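Local coordinates for beta-fructofuranosidase (Bifidobacterium adolescentis, PDB 6NOB), which probably hydrolyses terminal beta-D-fructofuranoside bonds, as in sucrose, as a member of glycoside hydrolase family 32, at residues 196-201 / 270-275; 134-139 / 215-220; 284-289 / 346-351. All coordinates share one frame; numbering follows the deposited sequence. Where two conformers were deposited one is given.

Interaction 1: residues 196-201 / 270-275; sequences SGSAVT and PKVECG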
# COMPACT_ATOMS: atom_id res chain seq x y z
N SER A 196 4.62 -1.25 -9.31
CA SER A 196 4.28 -2.25 -8.31
C SER A 196 4.57 -3.66 -8.82
O SER A 196 4.63 -3.92 -10.02
CB SER A 196 2.82 -2.11 -7.92
OG SER A 196 2.64 -1.01 -7.05
N GLY A 197 4.76 -4.58 -7.87
CA GLY A 197 5.07 -5.96 -8.19
C GLY A 197 4.82 -6.89 -7.01
O GLY A 197 4.59 -6.45 -5.88
N SER A 198 4.87 -8.19 -7.30
CA SER A 198 4.61 -9.25 -6.33
C SER A 198 5.85 -10.13 -6.17
O SER A 198 6.86 -9.95 -6.84
CB SER A 198 3.39 -10.08 -6.74
OG SER A 198 3.55 -10.58 -8.06
N ALA A 199 5.74 -11.12 -5.27
CA ALA A 199 6.88 -11.95 -4.88
C ALA A 199 6.51 -13.43 -4.88
O ALA A 199 5.42 -13.81 -4.45
CB ALA A 199 7.40 -11.56 -3.49
N VAL A 200 7.45 -14.26 -5.34
CA VAL A 200 7.33 -15.71 -5.27
C VAL A 200 8.63 -16.25 -4.70
O VAL A 200 9.70 -16.06 -5.30
CB VAL A 200 7.03 -16.35 -6.64
CG1 VAL A 200 6.89 -17.86 -6.50
CG2 VAL A 200 5.77 -15.75 -7.24
N THR A 201 8.55 -16.92 -3.55
CA THR A 201 9.73 -17.54 -2.94
C THR A 201 10.06 -18.83 -3.68
O THR A 201 9.20 -19.69 -3.86
CB THR A 201 9.50 -17.81 -1.45
OG1 THR A 201 8.42 -18.74 -1.29
CG2 THR A 201 9.17 -16.52 -0.71
N PRO A 270 1.70 -6.94 -11.75
CA PRO A 270 1.56 -8.40 -11.87
C PRO A 270 1.52 -9.06 -10.50
O PRO A 270 2.30 -8.72 -9.61
CB PRO A 270 2.81 -8.81 -12.65
CG PRO A 270 3.82 -7.78 -12.29
CD PRO A 270 3.05 -6.49 -12.15
N LYS A 271 0.61 -10.02 -10.35
CA LYS A 271 0.48 -10.80 -9.13
C LYS A 271 0.53 -12.27 -9.50
O LYS A 271 -0.35 -12.77 -10.21
CB LYS A 271 -0.82 -10.45 -8.40
CG LYS A 271 -0.65 -10.23 -6.90
CD LYS A 271 -0.15 -11.50 -6.22
CE LYS A 271 0.07 -11.28 -4.74
NZ LYS A 271 0.58 -12.51 -4.08
N VAL A 272 1.56 -12.97 -9.04
CA VAL A 272 1.81 -14.36 -9.42
C VAL A 272 1.40 -15.25 -8.25
O VAL A 272 1.94 -15.13 -7.15
CB VAL A 272 3.29 -14.58 -9.80
CG1 VAL A 272 3.54 -16.03 -10.20
CG2 VAL A 272 3.68 -13.65 -10.94
N GLU A 273 0.44 -16.13 -8.50
CA GLU A 273 -0.13 -17.00 -7.47
C GLU A 273 0.20 -18.44 -7.82
O GLU A 273 -0.13 -18.90 -8.92
CB GLU A 273 -1.64 -16.81 -7.36
CG GLU A 273 -2.31 -17.84 -6.45
CD GLU A 273 -1.79 -17.80 -5.03
OE1 GLU A 273 -1.54 -16.69 -4.52
OE2 GLU A 273 -1.62 -18.89 -4.43
N CYS A 274 0.81 -19.16 -6.89
CA CYS A 274 1.27 -20.52 -7.16
C CYS A 274 0.52 -21.58 -6.38
O CYS A 274 0.71 -22.77 -6.66
CB CYS A 274 2.78 -20.63 -6.88
SG CYS A 274 3.79 -19.65 -7.98
N GLY A 275 -0.33 -21.20 -5.43
CA GLY A 275 -0.93 -22.16 -4.52
C GLY A 275 -2.39 -22.48 -4.77
O GLY A 275 -3.06 -23.00 -3.87
O HOH W 1 3.45 -10.88 -3.37
O HOH W 2 2.88 -13.09 -5.51
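S198 lies across from K271 where strands 196-201 and 270-273 run nearly parallel, 15° apart with a closest axis approach of 5.4 Å, and no main-chain hydrogen bond joins the two segments. The S198 hydroxyl takes over that role. With chi1 at 54°, OG is tucked between the backbone N and the carbonyl carbon of its own residue and reaches both sides of K271: S198 OG donates to P270 O at 2.7 Å, approaching from above the carbonyl plane, and receives a longer, bent bond from V272 N at 3.3 Å. Replacing S198 with alanine would remove this hydroxyl and is likely to leave P270 O without its donor and V272 N without its acceptor across the strands. The aliphatic part of K271 passes alongside the same serine, with K271 CD 3.8 Å from S198 CB. Its ammonium group goes on to S440 O and also donates to a water, 2.8 Å from K271 NZ, that lies beside A199 O and V272 O. Farther along, apolar contacts replace polar ones. V200 and V272 cross at about a right angle, V200 CG2 meeting V272 CG1 at 3.7 Å, while the other branch, V200 CG1, rests against C274 SG at 3.9 Å. At the opposite end P270 CD packs on S196 O; S196 OG itself bonds to D131 and N133. Such side-by-side inner strands of successive four-stranded sheets are characteristic of the five-bladed beta-propeller of this family, whose blades surround a central axis.

Interaction 2: residues 134-139 / 215-220; sequences GLCQFQ and NAIRLY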
# COMPACT_ATOMS: atom_id res chain seq x y z
N GLY A 134 5.78 -6.92 -3.32
CA GLY A 134 6.66 -8.05 -3.01
C GLY A 134 6.39 -8.71 -1.67
O GLY A 134 7.33 -9.13 -0.99
N LEU A 135 5.12 -8.81 -1.29
CA LEU A 135 4.77 -9.39 0.00
C LEU A 135 5.06 -10.88 0.02
O LEU A 135 4.65 -11.62 -0.89
CB LEU A 135 3.30 -9.12 0.32
CG LEU A 135 2.96 -7.63 0.40
CD1 LEU A 135 1.48 -7.43 0.63
CD2 LEU A 135 3.77 -6.97 1.49
N CYS A 136 5.76 -11.33 1.05
CA CYS A 136 6.10 -12.74 1.20
C CYS A 136 6.67 -12.98 2.59
O CYS A 136 7.06 -12.04 3.29
CB CYS A 136 7.09 -13.20 0.12
SG CYS A 136 8.72 -12.42 0.17
N GLN A 137 6.66 -14.25 2.99
CA GLN A 137 7.46 -14.72 4.11
C GLN A 137 8.67 -15.42 3.53
O GLN A 137 8.53 -16.33 2.70
CB GLN A 137 6.67 -15.67 5.02
CG GLN A 137 7.39 -15.99 6.32
CD GLN A 137 6.47 -16.61 7.36
OE1 GLN A 137 5.47 -17.23 7.03
NE2 GLN A 137 6.83 -16.43 8.63
N PHE A 138 9.86 -14.98 3.92
CA PHE A 138 11.10 -15.49 3.35
C PHE A 138 12.10 -15.76 4.46
O PHE A 138 12.51 -14.83 5.16
CB PHE A 138 11.68 -14.50 2.33
CG PHE A 138 12.97 -14.95 1.72
CD1 PHE A 138 13.02 -16.07 0.91
CD2 PHE A 138 14.14 -14.24 1.95
CE1 PHE A 138 14.21 -16.49 0.35
CE2 PHE A 138 15.33 -14.65 1.39
CZ PHE A 138 15.37 -15.77 0.59
N GLN A 139 12.49 -17.03 4.61
CA GLN A 139 13.51 -17.44 5.58
C GLN A 139 13.20 -16.89 6.97
O GLN A 139 14.06 -16.29 7.63
CB GLN A 139 14.90 -17.03 5.11
CG GLN A 139 15.45 -17.90 3.98
CD GLN A 139 16.71 -17.34 3.34
OE1 GLN A 139 17.23 -16.32 3.77
NE2 GLN A 139 17.20 -18.02 2.31
N ASN A 215 15.44 -20.25 -1.20
CA ASN A 215 16.79 -19.74 -1.38
C ASN A 215 16.83 -18.31 -1.90
O ASN A 215 17.88 -17.67 -1.79
CB ASN A 215 17.57 -20.64 -2.34
CG ASN A 215 17.92 -21.98 -1.72
OD1 ASN A 215 17.39 -23.01 -2.12
ND2 ASN A 215 18.80 -21.96 -0.73
N ALA A 216 15.73 -17.81 -2.45
CA ALA A 216 15.67 -16.46 -2.99
C ALA A 216 14.21 -16.04 -3.12
O ALA A 216 13.31 -16.88 -3.15
CB ALA A 216 16.39 -16.35 -4.34
N ILE A 217 14.00 -14.73 -3.20
CA ILE A 217 12.71 -14.15 -3.54
C ILE A 217 12.76 -13.78 -5.01
O ILE A 217 13.63 -13.01 -5.44
CB ILE A 217 12.39 -12.92 -2.69
CG1 ILE A 217 12.50 -13.21 -1.20
CG2 ILE A 217 10.99 -12.39 -3.02
CD1 ILE A 217 12.44 -11.95 -0.34
N ARG A 218 11.82 -14.30 -5.80
CA ARG A 218 11.64 -13.85 -7.17
C ARG A 218 10.52 -12.82 -7.20
O ARG A 218 9.41 -13.08 -6.74
CB ARG A 218 11.32 -15.00 -8.12
CG ARG A 218 11.15 -14.54 -9.56
CD ARG A 218 11.30 -15.66 -10.58
NE ARG A 218 12.66 -16.20 -10.64
CZ ARG A 218 13.68 -15.58 -11.22
NH1 ARG A 218 13.52 -14.38 -11.77
NH2 ARG A 218 14.88 -16.16 -11.24
N LEU A 219 10.82 -11.65 -7.75
CA LEU A 219 9.86 -10.57 -7.87
C LEU A 219 9.43 -10.41 -9.32
O LEU A 219 10.25 -10.57 -10.23
CB LEU A 219 10.44 -9.26 -7.34
CG LEU A 219 10.85 -9.49 -5.89
CD1 LEU A 219 12.31 -9.16 -5.66
CD2 LEU A 219 9.94 -8.72 -4.95
N TYR A 220 8.15 -10.14 -9.52
CA TYR A 220 7.60 -9.77 -10.82
C TYR A 220 6.98 -8.39 -10.67
O TYR A 220 6.09 -8.20 -9.83
CB TYR A 220 6.54 -10.78 -11.28
CG TYR A 220 7.08 -12.17 -11.55
CD1 TYR A 220 7.52 -12.53 -12.82
CD2 TYR A 220 7.15 -13.12 -10.54
CE1 TYR A 220 8.01 -13.79 -13.08
CE2 TYR A 220 7.64 -14.40 -10.79
CZ TYR A 220 8.06 -14.72 -12.06
OH TYR A 220 8.55 -15.98 -12.33
O HOH W 3 19.62 -17.57 0.65
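Two first torsions bring F138 and I217 together: the ring of F138 stands opposite its backbone N (chi1 179°), and I217 CG1 lies beside its own N (chi1 -53°), pointing that methylene at the aromatic face. The result is a CH-pi contact, I217 CG1 lying 3.6 Å from the centroid of the F138 ring and 18° off its normal. Q139 CG lies over the other face, and the rim of the ring is bordered by the backbone leading into the strand, F138 CE1 coming within 3.4 Å of A216 N. C136 SG touches both methyls of the isoleucine, 3.8 Å from I217 CD1 and 3.9 Å from I217 CG2. At the far end L219 CD2 approaches G134 CA to 3.9 Å; a beta carbon on G134, whose phi is positive, would collide with that methyl. Q139 NE2 binds A214 O and, through a water, N215 O. N215 and A216 together face V202 in a classic beta bulge. A199 of strand 190-202 touches C136, I217 and L219. This apolar seam is the packing of one propeller blade, through its strand 127-138, against the next.

Interaction 3: residues 284-289 / 346-351; sequences DRAYMV and AKKPLK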
# COMPACT_ATOMS: atom_id res chain seq x y z
N ASP A 284 1.02 -27.69 -12.93
CA ASP A 284 2.42 -27.52 -13.28
C ASP A 284 2.74 -26.11 -13.79
O ASP A 284 3.86 -25.88 -14.25
CB ASP A 284 2.82 -28.55 -14.34
CG ASP A 284 2.66 -29.98 -13.86
OD1 ASP A 284 2.99 -30.25 -12.68
OD2 ASP A 284 2.21 -30.83 -14.65
N ARG A 285 1.79 -25.18 -13.70
CA ARG A 285 2.01 -23.82 -14.15
C ARG A 285 1.65 -22.84 -13.05
O ARG A 285 0.71 -23.06 -12.28
CB ARG A 285 1.18 -23.51 -15.41
CG ARG A 285 1.46 -24.43 -16.59
CD ARG A 285 0.64 -24.04 -17.82
NE ARG A 285 1.19 -22.86 -18.49
CZ ARG A 285 2.17 -22.90 -19.38
NH1 ARG A 285 2.72 -24.06 -19.72
NH2 ARG A 285 2.60 -21.78 -19.94
N ALA A 286 2.42 -21.75 -12.96
CA ALA A 286 2.09 -20.63 -12.10
C ALA A 286 1.27 -19.61 -12.88
O ALA A 286 1.41 -19.49 -14.10
CB ALA A 286 3.36 -19.97 -11.54
N TYR A 287 0.42 -18.88 -12.18
CA TYR A 287 -0.53 -17.99 -12.82
C TYR A 287 -0.32 -16.55 -12.36
O TYR A 287 -0.07 -16.29 -11.18
CB TYR A 287 -1.97 -18.45 -12.54
CG TYR A 287 -2.33 -19.66 -13.36
CD1 TYR A 287 -1.98 -20.94 -12.94
CD2 TYR A 287 -2.98 -19.52 -14.58
CE1 TYR A 287 -2.29 -22.05 -13.70
CE2 TYR A 287 -3.30 -20.63 -15.35
CZ TYR A 287 -2.95 -21.89 -14.90
OH TYR A 287 -3.26 -23.00 -15.66
N MET A 288 -0.43 -15.63 -13.32
CA MET A 288 -0.17 -14.21 -13.11
C MET A 288 -1.37 -13.41 -13.60
O MET A 288 -1.78 -13.56 -14.76
CB MET A 288 1.11 -13.78 -13.85
CG MET A 288 1.34 -12.27 -13.94
SD MET A 288 2.54 -11.79 -15.21
CE MET A 288 4.05 -12.56 -14.62
N VAL A 289 -1.92 -12.57 -12.74
CA VAL A 289 -2.95 -11.61 -13.14
C VAL A 289 -2.29 -10.26 -13.33
O VAL A 289 -1.36 -9.89 -12.60
CB VAL A 289 -4.09 -11.53 -12.11
CG1 VAL A 289 -4.89 -12.82 -12.10
CG2 VAL A 289 -3.56 -11.21 -10.73
N ALA A 346 2.85 -19.69 -16.75
CA ALA A 346 4.16 -20.18 -17.15
C ALA A 346 4.43 -21.52 -16.49
O ALA A 346 4.03 -21.75 -15.35
CB ALA A 346 5.27 -19.18 -16.77
N LYS A 347 5.11 -22.40 -17.22
CA LYS A 347 5.45 -23.71 -16.67
C LYS A 347 6.55 -23.59 -15.63
O LYS A 347 7.60 -22.99 -15.89
CB LYS A 347 5.89 -24.66 -17.79
CG LYS A 347 6.16 -26.08 -17.31
CD LYS A 347 5.67 -27.11 -18.32
CE LYS A 347 5.68 -28.51 -17.71
NZ LYS A 347 6.41 -29.48 -18.57
N LYS A 348 6.31 -24.15 -14.45
CA LYS A 348 7.32 -24.18 -13.41
C LYS A 348 8.43 -25.17 -13.79
O LYS A 348 8.17 -26.15 -14.49
CB LYS A 348 6.70 -24.55 -12.07
CG LYS A 348 5.71 -23.51 -11.56
CD LYS A 348 4.98 -24.00 -10.32
CE LYS A 348 4.06 -25.17 -10.63
NZ LYS A 348 3.19 -25.52 -9.47
N PRO A 349 9.67 -24.94 -13.33
CA PRO A 349 10.17 -23.84 -12.49
C PRO A 349 10.13 -22.48 -13.17
O PRO A 349 10.16 -22.39 -14.40
CB PRO A 349 11.62 -24.25 -12.21
CG PRO A 349 11.99 -25.13 -13.35
CD PRO A 349 10.74 -25.90 -13.67
N LEU A 350 10.07 -21.42 -12.36
CA LEU A 350 9.92 -20.06 -12.88
C LEU A 350 11.28 -19.43 -13.16
O LEU A 350 11.64 -18.37 -12.63
CB LEU A 350 9.11 -19.22 -11.90
CG LEU A 350 7.69 -19.72 -11.61
CD1 LEU A 350 6.96 -18.78 -10.67
CD2 LEU A 350 6.90 -19.89 -12.91
N LYS A 351 12.06 -20.11 -14.00
CA LYS A 351 13.32 -19.55 -14.48
C LYS A 351 13.06 -18.23 -15.21
O LYS A 351 12.01 -18.04 -15.82
CB LYS A 351 14.02 -20.53 -15.42
CG LYS A 351 14.57 -21.77 -14.74
CD LYS A 351 14.99 -22.81 -15.77
CE LYS A 351 16.11 -22.29 -16.67
NZ LYS A 351 15.87 -22.63 -18.10
O HOH W 4 1.51 -23.56 -9.25
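The guanidinium group of R285 lies over the peptide linking A346 to K347, the backbone of the paired strand, with K347 N 3.6 Å above its plane and close to its centre. A bend at chi3 (76°) folds the arginine across its neighbour: R285 NH1 comes 3.8 Å from K347 CB, the two side chains cross at about a right angle, and NE bonds to S345 OG. The guanidinium of R357, of like charge, also lies close by. Beside the arginine the strands pair in antiparallel fashion, A286 N donating to A346 O at 2.9 Å and A346 N returning a bond to A286 O at 3.0 Å. The pairing is prolonged past the strand end by K348 N, which donates to D284 O at 3.0 Å and 162°. The K348 side chain, bent at chi3, then folds back over the D284 backbone, K348 CE lying 3.6 Å from D284 C, and its ammonium reaches P283 O and a water near R285 O. After the cis peptide before P349 the chain turns through L350, the centre of an inverse gamma turn, and L350 CD2 meets A286 CB at 3.8 Å. Strand 285-295 thus runs between strands 268-273 and 337-347, antiparallel to both, while Y220 of strand 216-227, in the adjacent sheet, touches M288 and L350.

From the N terminus, residues 134-139 wait until 215-220 for their partner, and interaction 2 closes the first loop. Residues 196-201 fall within that loop but pair beyond it, with 270-275, so interactions 1 and 2 cross. They share a sheet: strands 190-202 and 216-227 are neighbours, with V200 N 2.7 Å from R218 O in a probable hydrogen bond. Interaction 3 opens only after both have closed, and joins 284-289 to 346-351 within a single sheet. Strand 268-273 borders strand 285-295 in that sheet, connecting interactions 1 and 3. Together the three contacts tie three consecutive propeller blades, interactions 2 and 1 bridging between blades and interaction 3 holding within one.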